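Long-range contacts in predicted metal-dependent hydrolase of the TIM-barrel fold (Lactobacillus casei, PDB 2QPX), which is of unknown function but binds two zinc ions and is probably a metal-dependent hydrolase of the amidohydrolase type: residues L14-C19 with F93-L98; H18-I23 with L99-F104; P224-V229 with V261-Y266; D285-D290 with A316-T321. One frame throughout, in Å; residues are numbered along the deposited sequence.

In the fold
The four contacts surround a two-zinc centre at the C-terminal ends of the barrel strands. Contacts 1 and 2, with centres about 12 Å apart, follow one strand pair: it begins next to helices 323-342 and 349-367 in 14-19/93-98 and ends in 18-23/99-104, where H18 and H20 bind the first zinc. Contact 3 lies across the barrel and supplies H228 and H264 to the second zinc, the carboxylated lysine at position 167 binding both. Contact 4 adds D318 to the first zinc. Hydrogen bonds tie the groups together: H18 ND1 to Q226 OE1 (2.9 Å) joins contacts 1 and 2 to contact 3, and H264 ND1 to S287 OG (2.7 Å) joins contact 3 to contact 4.

Contact 1. Residues L14-C19 with F93-L98; sequences LLDHHC and FHFKEL. With ZN (zinc ion), chain B.
L14 sets its CD1 methyl over one face of the F95 ring, 4.1 Å from the ring centroid and almost on the ring normal, a clear CH-pi contact. With CG anti to the carbonyl carbon (chi1 -62°), the same methyl also comes within 3.5 Å of F93 O. D16 approaches that ring differently: its OD2 lies in the ring plane at the edge, 3.4 Å from F95 CE2, with the carboxylate alongside and turned 38° against the ring. S317 OG holds this oxygen by a hydrogen bond. Further along, D16 CB rests on L98 CD2 at 3.8 Å, and C19 SG packs on L98 CB at 3.7 Å. Through the sheet from F95, L15 and E97 lie side by side and point the same way, L15 CG reaching E97 OE1 at 3.7 Å.

The strands run parallel and are joined by backbone bonds from L14 N to H94 O, K96 N to L14 O and D16 N to E97 O. K96 N to L14 O is short (2.8 Å) and nearly straight (171°). The register slips by one between L14 and L15, a beta bulge; E97 N, beside it, is buried with no partner in the model. H94 ends helix 79-92 in a Schellman motif and leads directly into strand 95-101. Helix 323-342 packs against L14, D16 and C19, helix 349-367 against L14 and L15, and strand 124-127 continues the parallel sheet beyond 95-101.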
loop_
_atom_site.group_PDB
_atom_site.type_symbol
_atom_site.label_atom_id
_atom_site.label_comp_id
_atom_site.label_asym_id
_atom_site.label_seq_id
_atom_site.Cartn_x
_atom_site.Cartn_y
_atom_site.Cartn_z
ATOM N N LEU A 14 -11.299 10.693 25.841
ATOM C CA LEU A 14 -10.553 11.055 24.608
ATOM C C LEU A 14 -9.965 12.421 24.744
ATOM O O LEU A 14 -10.672 13.373 25.087
ATOM C CB LEU A 14 -11.496 11.033 23.380
ATOM C CG LEU A 14 -12.149 9.692 23.037
ATOM C CD1 LEU A 14 -13.266 9.893 22.000
ATOM C CD2 LEU A 14 -11.100 8.641 22.561
ATOM N N LEU A 15 -8.672 12.532 24.436
ATOM C CA LEU A 15 -8.024 13.835 24.286
ATOM C C LEU A 15 -7.827 13.981 22.782
ATOM O O LEU A 15 -7.011 13.265 22.197
ATOM C CB LEU A 15 -6.701 13.897 25.044
ATOM C CG LEU A 15 -6.131 15.293 25.315
ATOM C CD1 LEU A 15 -4.827 15.228 26.159
ATOM C CD2 LEU A 15 -5.918 16.165 24.012
ATOM N N ASP A 16 -8.608 14.871 22.179
ATOM C CA ASP A 16 -8.573 15.037 20.720
ATOM C C ASP A 16 -7.437 16.013 20.418
ATOM O O ASP A 16 -7.616 17.233 20.461
ATOM C CB ASP A 16 -9.903 15.579 20.195
ATOM C CG ASP A 16 -10.085 15.386 18.696
ATOM O OD1 ASP A 16 -9.069 15.174 17.985
ATOM O OD2 ASP A 16 -11.267 15.511 18.250
ATOM N N HIS A 17 -6.277 15.448 20.074
ATOM C CA HIS A 17 -5.042 16.259 20.016
ATOM C C HIS A 17 -4.918 17.116 18.752
ATOM O O HIS A 17 -4.034 17.976 18.697
ATOM C CB HIS A 17 -3.776 15.408 20.248
ATOM C CG HIS A 17 -3.269 14.805 18.998
ATOM N ND1 HIS A 17 -2.206 15.343 18.302
ATOM C CD2 HIS A 17 -3.747 13.772 18.254
ATOM C CE1 HIS A 17 -2.084 14.686 17.160
ATOM N NE2 HIS A 17 -2.988 13.715 17.107
ATOM N N HIS A 18 -5.770 16.875 17.758
ATOM C CA HIS A 18 -5.782 17.675 16.560
ATOM C C HIS A 18 -7.181 17.745 15.974
ATOM O O HIS A 18 -7.682 16.747 15.434
ATOM C CB HIS A 18 -4.817 17.130 15.505
ATOM C CG HIS A 18 -4.895 17.906 14.233
ATOM N ND1 HIS A 18 -4.232 19.101 14.043
ATOM C CD2 HIS A 18 -5.623 17.695 13.117
ATOM C CE1 HIS A 18 -4.530 19.577 12.840
ATOM N NE2 HIS A 18 -5.391 18.755 12.267
ATOM N N CYS A 19 -7.761 18.942 15.999
ATOM C CA CYS A 19 -9.096 19.155 15.453
ATOM C C CYS A 19 -9.258 20.637 15.125
ATOM O O CYS A 19 -8.296 21.396 15.155
ATOM C CB CYS A 19 -10.162 18.595 16.417
ATOM S SG CYS A 19 -10.070 19.324 18.074
ATOM N N PHE A 93 -19.289 10.245 23.871
ATOM C CA PHE A 93 -18.023 9.605 23.512
ATOM C C PHE A 93 -16.905 9.847 24.534
ATOM O O PHE A 93 -15.817 9.330 24.384
ATOM C CB PHE A 93 -17.619 10.037 22.119
ATOM C CG PHE A 93 -18.558 9.527 21.069
ATOM C CD1 PHE A 93 -18.555 8.164 20.742
ATOM C CD2 PHE A 93 -19.506 10.347 20.477
ATOM C CE1 PHE A 93 -19.458 7.668 19.799
ATOM C CE2 PHE A 93 -20.395 9.866 19.541
ATOM C CZ PHE A 93 -20.368 8.504 19.193
ATOM N N HIS A 94 -17.187 10.650 25.562
ATOM C CA HIS A 94 -16.280 10.955 26.677
ATOM C C HIS A 94 -15.064 11.798 26.189
ATOM O O HIS A 94 -13.961 11.623 26.678
ATOM C CB HIS A 94 -15.849 9.676 27.428
ATOM C CG HIS A 94 -16.968 8.998 28.157
ATOM N ND1 HIS A 94 -17.051 9.013 29.523
ATOM C CD2 HIS A 94 -18.041 8.310 27.718
ATOM C CE1 HIS A 94 -18.142 8.360 29.902
ATOM N NE2 HIS A 94 -18.773 7.935 28.825
ATOM N N PHE A 95 -15.289 12.706 25.238
ATOM C CA PHE A 95 -14.254 13.699 24.952
ATOM C C PHE A 95 -13.971 14.511 26.211
ATOM O O PHE A 95 -14.897 14.956 26.893
ATOM C CB PHE A 95 -14.695 14.654 23.850
ATOM C CG PHE A 95 -14.640 14.109 22.437
ATOM C CD1 PHE A 95 -15.665 13.326 21.926
ATOM C CD2 PHE A 95 -13.582 14.424 21.585
ATOM C CE1 PHE A 95 -15.679 12.911 20.615
ATOM C CE2 PHE A 95 -13.603 14.001 20.266
ATOM C CZ PHE A 95 -14.612 13.230 19.785
ATOM N N LYS A 96 -12.701 14.720 26.510
ATOM C CA LYS A 96 -12.315 15.539 27.671
ATOM C C LYS A 96 -11.514 16.789 27.347
ATOM O O LYS A 96 -11.396 17.670 28.184
ATOM C CB LYS A 96 -11.574 14.696 28.714
ATOM C CG LYS A 96 -12.439 13.591 29.336
ATOM C CD LYS A 96 -13.648 14.119 30.081
ATOM C CE LYS A 96 -14.444 12.931 30.645
ATOM N NZ LYS A 96 -15.585 13.426 31.438
ATOM N N GLU A 97 -10.957 16.901 26.139
ATOM C CA GLU A 97 -10.235 18.119 25.735
ATOM C C GLU A 97 -10.117 18.133 24.219
ATOM O O GLU A 97 -9.976 17.072 23.631
ATOM C CB GLU A 97 -8.854 18.197 26.385
ATOM C CG GLU A 97 -8.188 19.557 26.233
ATOM C CD GLU A 97 -6.836 19.659 26.845
ATOM O OE1 GLU A 97 -6.142 18.628 26.923
ATOM O OE2 GLU A 97 -6.482 20.801 27.244
ATOM N N LEU A 98 -10.157 19.331 23.635
ATOM C CA LEU A 98 -9.882 19.556 22.228
ATOM C C LEU A 98 -8.679 20.453 22.076
ATOM O O LEU A 98 -8.616 21.509 22.696
ATOM C CB LEU A 98 -11.059 20.237 21.558
ATOM C CG LEU A 98 -12.450 19.565 21.699
ATOM C CD1 LEU A 98 -13.485 20.388 20.886
ATOM C CD2 LEU A 98 -12.467 18.060 21.422
HETATM ZN ZN ZN B . -6.414 19.198 10.480
HETATM O O HOH W 1 -6.558 18.527 8.527
#

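Contact 2. Residues H18-I23 with L99-F104; sequences HCHFLI and LIDTGF. With ZN (zinc ion), chain B.
L99 offers its carbonyl O to C19 N in a somewhat bent bond of 3.1 Å, carrying the parallel pairing past the corner at H18 to C19. I100 follows with its CG2 methyl over one face of F21, 4.1 Å from the ring centroid and set toward the rim. D101 N returns to C19 O. Beyond it the D101 side chain lies alongside both zinc-binding histidines: CG is anti to the backbone N (chi1 168°), which brings OD2 to 3.5 Å from H20 CE1 and 3.6 Å from H18 CE1, at the edge of the H18 ring. T102 then presses CG2 against F21 CZ at 3.7 Å. G103 donates its N to D101 OD1, closing an Asx turn inside the type I turn 101-104. F104 turns the edge of its ring to the face of H20, the planes 82° apart, while its carbonyl O meets the edge of F21.

Water 2 joins the two segments with four bonds, accepting from H20 ND1 (3.0 Å) and F21 N and donating to D101 O and F104 O. The direct bond from H20 ND1 to D101 O is weak. With ND1 of H20 acting as donor, NE2 is left for the zinc, 2.1 Å away. Q226 OE1 bonded to H18 ND1 fixes that ring in a similar way. D101 OD2 forms a salt bridge with R129 and a hydrogen bond with NZ of the carboxylated lysine at position 167, which probably makes this carboxylate a second-shell organiser of the metal site.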
loop_
_atom_site.group_PDB
_atom_site.type_symbol
_atom_site.label_atom_id
_atom_site.label_comp_id
_atom_site.label_asym_id
_atom_site.label_seq_id
_atom_site.Cartn_x
_atom_site.Cartn_y
_atom_site.Cartn_z
ATOM N N HIS A 18 -5.770 16.875 17.758
ATOM C CA HIS A 18 -5.782 17.675 16.560
ATOM C C HIS A 18 -7.181 17.745 15.974
ATOM O O HIS A 18 -7.682 16.747 15.434
ATOM C CB HIS A 18 -4.817 17.130 15.505
ATOM C CG HIS A 18 -4.895 17.906 14.233
ATOM N ND1 HIS A 18 -4.232 19.101 14.043
ATOM C CD2 HIS A 18 -5.623 17.695 13.117
ATOM C CE1 HIS A 18 -4.530 19.577 12.840
ATOM N NE2 HIS A 18 -5.391 18.755 12.267
ATOM N N CYS A 19 -7.761 18.942 15.999
ATOM C CA CYS A 19 -9.096 19.155 15.453
ATOM C C CYS A 19 -9.258 20.637 15.125
ATOM O O CYS A 19 -8.296 21.396 15.155
ATOM C CB CYS A 19 -10.162 18.595 16.417
ATOM S SG CYS A 19 -10.070 19.324 18.074
ATOM N N HIS A 20 -10.478 21.049 14.818
ATOM C CA HIS A 20 -10.728 22.315 14.158
ATOM C C HIS A 20 -12.026 22.991 14.668
ATOM O O HIS A 20 -12.898 22.374 15.316
ATOM C CB HIS A 20 -10.804 22.086 12.656
ATOM C CG HIS A 20 -9.488 21.678 12.051
ATOM N ND1 HIS A 20 -8.419 22.537 11.966
ATOM C CD2 HIS A 20 -9.070 20.500 11.513
ATOM C CE1 HIS A 20 -7.380 21.892 11.432
ATOM N NE2 HIS A 20 -7.750 20.653 11.141
ATOM N N PHE A 21 -12.128 24.288 14.405
ATOM C CA PHE A 21 -13.268 25.062 14.846
ATOM C C PHE A 21 -14.595 24.492 14.359
ATOM O O PHE A 21 -14.735 24.000 13.221
ATOM C CB PHE A 21 -13.225 26.468 14.287
ATOM C CG PHE A 21 -12.096 27.317 14.774
ATOM C CD1 PHE A 21 -11.943 27.652 16.086
ATOM C CD2 PHE A 21 -11.175 27.823 13.862
ATOM C CE1 PHE A 21 -10.915 28.505 16.506
ATOM C CE2 PHE A 21 -10.153 28.646 14.283
ATOM C CZ PHE A 21 -10.035 28.987 15.602
ATOM N N LEU A 22 -15.593 24.636 15.233
ATOM C CA LEU A 22 -16.989 24.469 14.858
ATOM C C LEU A 22 -17.555 25.730 14.218
ATOM O O LEU A 22 -16.975 26.810 14.359
ATOM C CB LEU A 22 -17.834 24.077 16.105
ATOM C CG LEU A 22 -17.452 22.763 16.795
ATOM C CD1 LEU A 22 -18.080 22.725 18.217
ATOM C CD2 LEU A 22 -17.954 21.586 15.978
ATOM N N ILE A 23 -18.703 25.580 13.558
ATOM C CA ILE A 23 -19.435 26.708 13.009
ATOM C C ILE A 23 -20.696 27.005 13.809
ATOM O O ILE A 23 -21.143 26.228 14.634
ATOM C CB ILE A 23 -19.780 26.497 11.509
ATOM C CG1 ILE A 23 -20.912 25.478 11.309
ATOM C CG2 ILE A 23 -18.488 26.191 10.679
ATOM C CD1 ILE A 23 -21.472 25.437 9.885
ATOM N N LEU A 99 -7.739 20.056 21.210
ATOM C CA LEU A 99 -6.648 20.938 20.804
ATOM C C LEU A 99 -6.902 21.333 19.345
ATOM O O LEU A 99 -6.792 20.505 18.442
ATOM C CB LEU A 99 -5.281 20.263 20.977
ATOM C CG LEU A 99 -5.024 19.505 22.285
ATOM C CD1 LEU A 99 -3.576 18.980 22.364
ATOM C CD2 LEU A 99 -5.358 20.388 23.478
ATOM N N ILE A 100 -7.262 22.594 19.134
ATOM C CA ILE A 100 -7.709 23.108 17.852
ATOM C C ILE A 100 -6.559 23.838 17.128
ATOM O O ILE A 100 -5.938 24.768 17.660
ATOM C CB ILE A 100 -8.891 24.065 17.986
ATOM C CG1 ILE A 100 -10.154 23.249 18.379
ATOM C CG2 ILE A 100 -9.101 24.883 16.709
ATOM C CD1 ILE A 100 -11.437 24.038 18.575
ATOM N N ASP A 101 -6.280 23.368 15.915
ATOM C CA ASP A 101 -5.394 24.052 14.977
ATOM C C ASP A 101 -6.154 25.282 14.470
ATOM O O ASP A 101 -7.096 25.177 13.681
ATOM C CB ASP A 101 -5.025 23.090 13.844
ATOM C CG ASP A 101 -4.353 23.770 12.657
ATOM O OD1 ASP A 101 -4.112 24.986 12.612
ATOM O OD2 ASP A 101 -4.105 22.983 11.738
ATOM N N THR A 102 -5.766 26.460 14.937
ATOM C CA THR A 102 -6.555 27.648 14.698
ATOM C C THR A 102 -6.254 28.277 13.310
ATOM O O THR A 102 -6.793 29.330 12.984
ATOM C CB THR A 102 -6.333 28.686 15.811
ATOM O OG1 THR A 102 -4.940 29.007 15.874
ATOM C CG2 THR A 102 -6.814 28.198 17.163
ATOM N N GLY A 103 -5.405 27.631 12.505
ATOM C CA GLY A 103 -5.069 28.135 11.180
ATOM C C GLY A 103 -6.067 27.799 10.073
ATOM O O GLY A 103 -5.990 28.366 8.999
ATOM N N PHE A 104 -7.000 26.876 10.320
ATOM C CA PHE A 104 -8.122 26.601 9.404
ATOM C C PHE A 104 -9.384 27.274 9.917
ATOM O O PHE A 104 -9.772 27.067 11.061
ATOM C CB PHE A 104 -8.384 25.107 9.287
ATOM C CG PHE A 104 -9.679 24.769 8.567
ATOM C CD1 PHE A 104 -9.845 25.082 7.244
ATOM C CD2 PHE A 104 -10.762 24.217 9.266
ATOM C CE1 PHE A 104 -11.041 24.826 6.609
ATOM C CE2 PHE A 104 -11.938 23.940 8.629
ATOM C CZ PHE A 104 -12.090 24.272 7.314
HETATM ZN ZN ZN B . -6.414 19.198 10.480
HETATM O O HOH W 2 -9.701 25.070 12.906
HETATM O O HOH W 1 -6.558 18.527 8.527
#

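Contact 3. Residues P224-V229 with V261-Y266; sequences PLQFHV and VLLHCY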
loop_
_atom_site.group_PDB
_atom_site.type_symbol
_atom_site.label_atom_id
_atom_site.label_comp_id
_atom_site.label_asym_id
_atom_site.label_seq_id
_atom_site.Cartn_x
_atom_site.Cartn_y
_atom_site.Cartn_z
ATOM N N PRO A 224 4.873 19.828 21.043
ATOM C CA PRO A 224 4.949 19.075 19.806
ATOM C C PRO A 224 4.785 19.870 18.527
ATOM O O PRO A 224 4.183 20.962 18.548
ATOM C CB PRO A 224 3.797 18.079 19.942
ATOM C CG PRO A 224 3.518 18.021 21.422
ATOM C CD PRO A 224 3.716 19.381 21.844
ATOM N N LEU A 225 5.306 19.286 17.444
ATOM C CA LEU A 225 5.118 19.820 16.085
ATOM C C LEU A 225 4.369 18.770 15.286
ATOM O O LEU A 225 4.872 17.685 15.032
ATOM C CB LEU A 225 6.452 20.140 15.400
ATOM C CG LEU A 225 6.402 20.559 13.928
ATOM C CD1 LEU A 225 5.517 21.808 13.722
ATOM C CD2 LEU A 225 7.882 20.751 13.431
ATOM N N GLN A 226 3.165 19.147 14.881
ATOM C CA GLN A 226 2.299 18.306 14.066
ATOM C C GLN A 226 2.545 18.596 12.590
ATOM O O GLN A 226 2.752 19.756 12.196
ATOM C CB GLN A 226 0.842 18.640 14.349
ATOM C CG GLN A 226 0.430 18.604 15.805
ATOM C CD GLN A 226 -1.041 19.019 16.015
ATOM O OE1 GLN A 226 -1.620 19.687 15.150
ATOM N NE2 GLN A 226 -1.628 18.657 17.178
ATOM N N PHE A 227 2.484 17.547 11.758
ATOM C CA PHE A 227 2.481 17.667 10.293
ATOM C C PHE A 227 1.254 16.978 9.725
ATOM O O PHE A 227 1.016 15.794 9.991
ATOM C CB PHE A 227 3.691 16.972 9.673
ATOM C CG PHE A 227 4.975 17.706 9.859
ATOM C CD1 PHE A 227 5.715 17.569 11.016
ATOM C CD2 PHE A 227 5.474 18.514 8.843
ATOM C CE1 PHE A 227 6.923 18.209 11.158
ATOM C CE2 PHE A 227 6.683 19.148 8.993
ATOM C CZ PHE A 227 7.419 18.997 10.148
ATOM N N HIS A 228 0.535 17.655 8.835
ATOM C CA HIS A 228 -0.407 16.910 7.970
ATOM C C HIS A 228 0.365 15.914 7.138
ATOM O O HIS A 228 1.334 16.307 6.504
ATOM C CB HIS A 228 -1.149 17.886 7.041
ATOM C CG HIS A 228 -2.126 17.211 6.139
ATOM N ND1 HIS A 228 -3.467 17.132 6.436
ATOM C CD2 HIS A 228 -1.952 16.556 4.961
ATOM C CE1 HIS A 228 -4.078 16.442 5.476
ATOM N NE2 HIS A 228 -3.177 16.080 4.579
ATOM N N VAL A 229 -0.119 14.668 7.060
ATOM C CA VAL A 229 0.484 13.637 6.221
ATOM C C VAL A 229 -0.648 12.970 5.427
ATOM O O VAL A 229 -1.679 12.602 5.980
ATOM C CB VAL A 229 1.244 12.575 7.067
ATOM C CG1 VAL A 229 1.771 11.404 6.170
ATOM C CG2 VAL A 229 2.400 13.244 7.884
ATOM N N VAL A 261 4.555 14.861 15.371
ATOM C CA VAL A 261 3.287 14.115 15.279
ATOM C C VAL A 261 2.776 14.115 13.860
ATOM O O VAL A 261 2.536 15.166 13.276
ATOM C CB VAL A 261 2.220 14.624 16.218
ATOM C CG1 VAL A 261 1.070 13.607 16.298
ATOM C CG2 VAL A 261 2.796 14.893 17.611
ATOM N N LEU A 262 2.655 12.923 13.300
ATOM C CA LEU A 262 2.197 12.720 11.923
ATOM C C LEU A 262 0.683 12.531 11.913
ATOM O O LEU A 262 0.186 11.505 12.406
ATOM C CB LEU A 262 2.891 11.517 11.280
ATOM C CG LEU A 262 4.418 11.502 11.290
ATOM C CD1 LEU A 262 4.948 10.235 10.563
ATOM C CD2 LEU A 262 5.028 12.853 10.749
ATOM N N LEU A 263 -0.020 13.529 11.381
ATOM C CA LEU A 263 -1.491 13.541 11.378
ATOM C C LEU A 263 -2.052 12.831 10.149
ATOM O O LEU A 263 -1.535 13.020 9.030
ATOM C CB LEU A 263 -1.991 14.983 11.361
ATOM C CG LEU A 263 -1.464 15.963 12.387
ATOM C CD1 LEU A 263 -1.985 17.382 12.032
ATOM C CD2 LEU A 263 -1.775 15.550 13.847
ATOM N N HIS A 264 -3.083 12.000 10.370
ATOM C CA HIS A 264 -3.917 11.371 9.302
ATOM C C HIS A 264 -3.283 10.167 8.652
ATOM O O HIS A 264 -3.828 9.043 8.710
ATOM C CB HIS A 264 -4.343 12.338 8.176
ATOM C CG HIS A 264 -4.525 13.723 8.617
ATOM N ND1 HIS A 264 -5.281 14.071 9.716
ATOM C CD2 HIS A 264 -4.073 14.879 8.088
ATOM C CE1 HIS A 264 -5.246 15.384 9.872
ATOM N NE2 HIS A 264 -4.529 15.902 8.885
ATOM N N CYS A 265 -2.133 10.410 8.032
ATOM C CA CYS A 265 -1.209 9.441 7.454
ATOM C C CYS A 265 -1.703 8.707 6.248
ATOM O O CYS A 265 -0.968 8.542 5.288
ATOM C CB CYS A 265 -0.722 8.471 8.512
ATOM S SG CYS A 265 0.153 9.296 9.857
ATOM N N TYR A 266 -2.921 8.215 6.315
ATOM C CA TYR A 266 -3.522 7.438 5.198
ATOM C C TYR A 266 -3.283 8.088 3.837
ATOM O O TYR A 266 -3.546 9.300 3.688
ATOM C CB TYR A 266 -5.009 7.336 5.455
ATOM C CG TYR A 266 -5.822 6.541 4.425
ATOM C CD1 TYR A 266 -6.329 7.165 3.289
ATOM C CD2 TYR A 266 -6.063 5.199 4.588
ATOM C CE1 TYR A 266 -7.049 6.447 2.338
ATOM C CE2 TYR A 266 -6.817 4.473 3.673
ATOM C CZ TYR A 266 -7.306 5.106 2.554
ATOM O OH TYR A 266 -8.054 4.394 1.647
#
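F227 N donates to V261 O (2.8 Å), the central backbone bond of two parallel strands. On either side of it the pairing is regular: V261 N donates to L225 O, and L263 N donates to F227 O. Towards the metal end the pattern bends. L263 O is gripped twice, by V229 N at 2.9 Å and by C265 N of its own segment at 2.9 Å; C265 N makes only a weak further bond to V229 O. H264 N turns away to D285 OD1.

The polar side-chain atoms of H228, H264 and Q226 also have partners. H228 and H264 cross at about a right angle, ring centroids 4.4 Å apart and planes at 61°, and both bind the second zinc, H228 through ND1 and H264 through NE2. Each spare ring nitrogen is held: H228 NE2 bonds to G230 O, and H264 ND1 bonds to S287 OG. L263 CB sits over the centre of one H264 ring face. Q226 lays CB on L263 CD1 at 3.9 Å, while the amide at the end of its extended side chain, besides holding H18, bonds through NE2 to Y368 OH. On the opposite face of the sheet V229 CG2 touches L262 CB at 3.8 Å.

The strands form a beta-alpha-beta unit with helix 247-253 of the TIM barrel. Strand 282-285 flanks 260-264 on its other side, helix 269-278 packs on L262 and C265, and L263 faces strand 14-19 across the barrel interior. Beyond the strand end, Y266 OH bonds to E306 of the second subunit.

Contact 4. Residues D285-D290 with A316-T321; sequences DISLLD and ASDAST. With ZN (zinc ion), chain B.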
loop_
_atom_site.group_PDB
_atom_site.type_symbol
_atom_site.label_atom_id
_atom_site.label_comp_id
_atom_site.label_asym_id
_atom_site.label_seq_id
_atom_site.Cartn_x
_atom_site.Cartn_y
_atom_site.Cartn_z
ATOM N N ASP A 285 -1.329 9.634 14.155
ATOM C CA ASP A 285 -2.748 9.304 14.263
ATOM C C ASP A 285 -3.315 8.880 12.925
ATOM O O ASP A 285 -2.639 8.996 11.899
ATOM C CB ASP A 285 -3.524 10.448 14.943
ATOM C CG ASP A 285 -3.699 11.671 14.092
ATOM O OD1 ASP A 285 -4.159 11.535 12.949
ATOM O OD2 ASP A 285 -3.402 12.788 14.578
ATOM N N ILE A 286 -4.581 8.401 12.923
ATOM C CA ILE A 286 -5.322 8.086 11.675
ATOM C C ILE A 286 -6.611 8.908 11.588
ATOM O O ILE A 286 -7.635 8.506 11.085
ATOM C CB ILE A 286 -5.602 6.585 11.502
ATOM C CG1 ILE A 286 -6.426 6.030 12.689
ATOM C CG2 ILE A 286 -4.280 5.813 11.311
ATOM C CD1 ILE A 286 -7.140 4.673 12.397
ATOM N N SER A 287 -6.509 10.131 12.098
ATOM C CA SER A 287 -7.554 11.143 11.996
ATOM C C SER A 287 -7.881 11.430 10.500
ATOM O O SER A 287 -7.081 11.142 9.603
ATOM C CB SER A 287 -7.128 12.367 12.774
ATOM O OG SER A 287 -6.059 13.028 12.120
ATOM N N LEU A 288 -9.093 11.933 10.236
ATOM C CA LEU A 288 -9.581 12.211 8.872
ATOM C C LEU A 288 -9.973 10.960 8.080
ATOM O O LEU A 288 -11.064 10.906 7.503
ATOM C CB LEU A 288 -8.596 13.122 8.097
ATOM C CG LEU A 288 -9.274 13.921 6.959
ATOM C CD1 LEU A 288 -10.383 14.903 7.487
ATOM C CD2 LEU A 288 -8.214 14.677 6.107
ATOM N N LEU A 289 -9.103 9.963 8.038
ATOM C CA LEU A 289 -9.512 8.636 7.631
ATOM C C LEU A 289 -10.614 8.093 8.575
ATOM O O LEU A 289 -11.628 7.583 8.081
ATOM C CB LEU A 289 -8.304 7.689 7.564
ATOM C CG LEU A 289 -8.575 6.230 7.108
ATOM C CD1 LEU A 289 -9.231 5.353 8.192
ATOM C CD2 LEU A 289 -9.373 6.107 5.799
ATOM N N ASP A 290 -10.444 8.286 9.901
ATOM C CA ASP A 290 -11.250 7.557 10.811
ATOM C C ASP A 290 -12.731 7.943 10.688
ATOM O O ASP A 290 -13.586 7.073 10.834
ATOM C CB ASP A 290 -10.684 7.553 12.266
ATOM C CG ASP A 290 -10.427 8.922 12.908
ATOM O OD1 ASP A 290 -10.794 9.990 12.338
ATOM O OD2 ASP A 290 -9.831 8.873 14.080
ATOM N N ALA A 316 -7.120 11.209 17.299
ATOM C CA ALA A 316 -7.591 12.522 16.908
ATOM C C ALA A 316 -8.743 12.340 15.950
ATOM O O ALA A 316 -8.862 11.310 15.307
ATOM C CB ALA A 316 -6.499 13.397 16.227
ATOM N N SER A 317 -9.607 13.352 15.873
ATOM C CA SER A 317 -10.700 13.382 14.894
ATOM C C SER A 317 -10.376 14.114 13.596
ATOM O O SER A 317 -10.893 13.775 12.530
ATOM C CB SER A 317 -11.949 14.041 15.521
ATOM O OG SER A 317 -11.722 15.421 15.772
ATOM N N ASP A 318 -9.527 15.134 13.670
ATOM C CA ASP A 318 -9.392 16.097 12.578
ATOM C C ASP A 318 -10.736 16.749 12.209
ATOM O O ASP A 318 -10.899 17.260 11.086
ATOM C CB ASP A 318 -8.707 15.511 11.299
ATOM C CG ASP A 318 -8.156 16.604 10.410
ATOM O OD1 ASP A 318 -7.730 17.636 10.936
ATOM O OD2 ASP A 318 -8.100 16.464 9.176
ATOM N N ALA A 319 -11.674 16.762 13.154
ATOM C CA ALA A 319 -13.011 17.208 12.857
ATOM C C ALA A 319 -13.117 18.738 12.877
ATOM O O ALA A 319 -12.431 19.415 13.655
ATOM C CB ALA A 319 -14.010 16.600 13.871
ATOM N N SER A 320 -13.999 19.269 12.024
ATOM C CA SER A 320 -14.399 20.667 12.058
ATOM C C SER A 320 -15.885 20.749 11.959
ATOM O O SER A 320 -16.570 19.767 11.654
ATOM C CB SER A 320 -13.811 21.509 10.909
ATOM O OG SER A 320 -14.465 21.332 9.680
ATOM N N THR A 321 -16.355 21.979 12.151
ATOM C CA THR A 321 -17.661 22.455 11.693
ATOM C C THR A 321 -18.844 22.018 12.564
ATOM O O THR A 321 -19.530 22.859 13.129
ATOM C CB THR A 321 -17.864 22.101 10.175
ATOM O OG1 THR A 321 -16.828 22.703 9.404
ATOM C CG2 THR A 321 -19.249 22.581 9.649
HETATM ZN ZN ZN B . -6.414 19.198 10.480
HETATM O O HOH W 3 -6.353 8.624 15.398
HETATM O O HOH W 1 -6.558 18.527 8.527
#
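L288 N makes a weak backbone bond to S317 O (3.4 Å), the one direct hydrogen bond between segments 285-290 and 316-321, which follow neighbouring TIM-barrel strands. Water 3 adds a bridge by accepting from I286 N and A316 N, and S317 O takes a further bond from N291 ND2. The side chains meet around A316, whose CB lies 3.6 Å from D285 OD2. That oxygen also bonds to H17 NE2.

Both segments are braced from within. D285 OD1 accepts from S287 N at 2.9 Å, an Asx turn, and in the conformer described S287 OG reaches the same oxygen from the same face of the carboxylate, 2.6 Å away, so that, in this conformer, the serine links D285 to the zinc-binding H264. In the other segment S317 OG, the partner of D16, accepts from A319 N (2.9 Å), an ST turn.

These turns probably help to set the backbone of D318, a ligand of the first zinc. Its CG stands anti to the backbone N (chi1 -160°), which turns the carboxylate toward the zinc, with L288 alongside OD2. The two side chains cross at an angle, L288 CD1 coming within 3.2 Å of D318 OD2. The carboxylate divides its work between its two oxygens: OD1 of D318 binds the zinc at 2.1 Å, while OD2 accepts a hydrogen bond from the zinc-bound water 1, whose oxygen is 2.7 Å away.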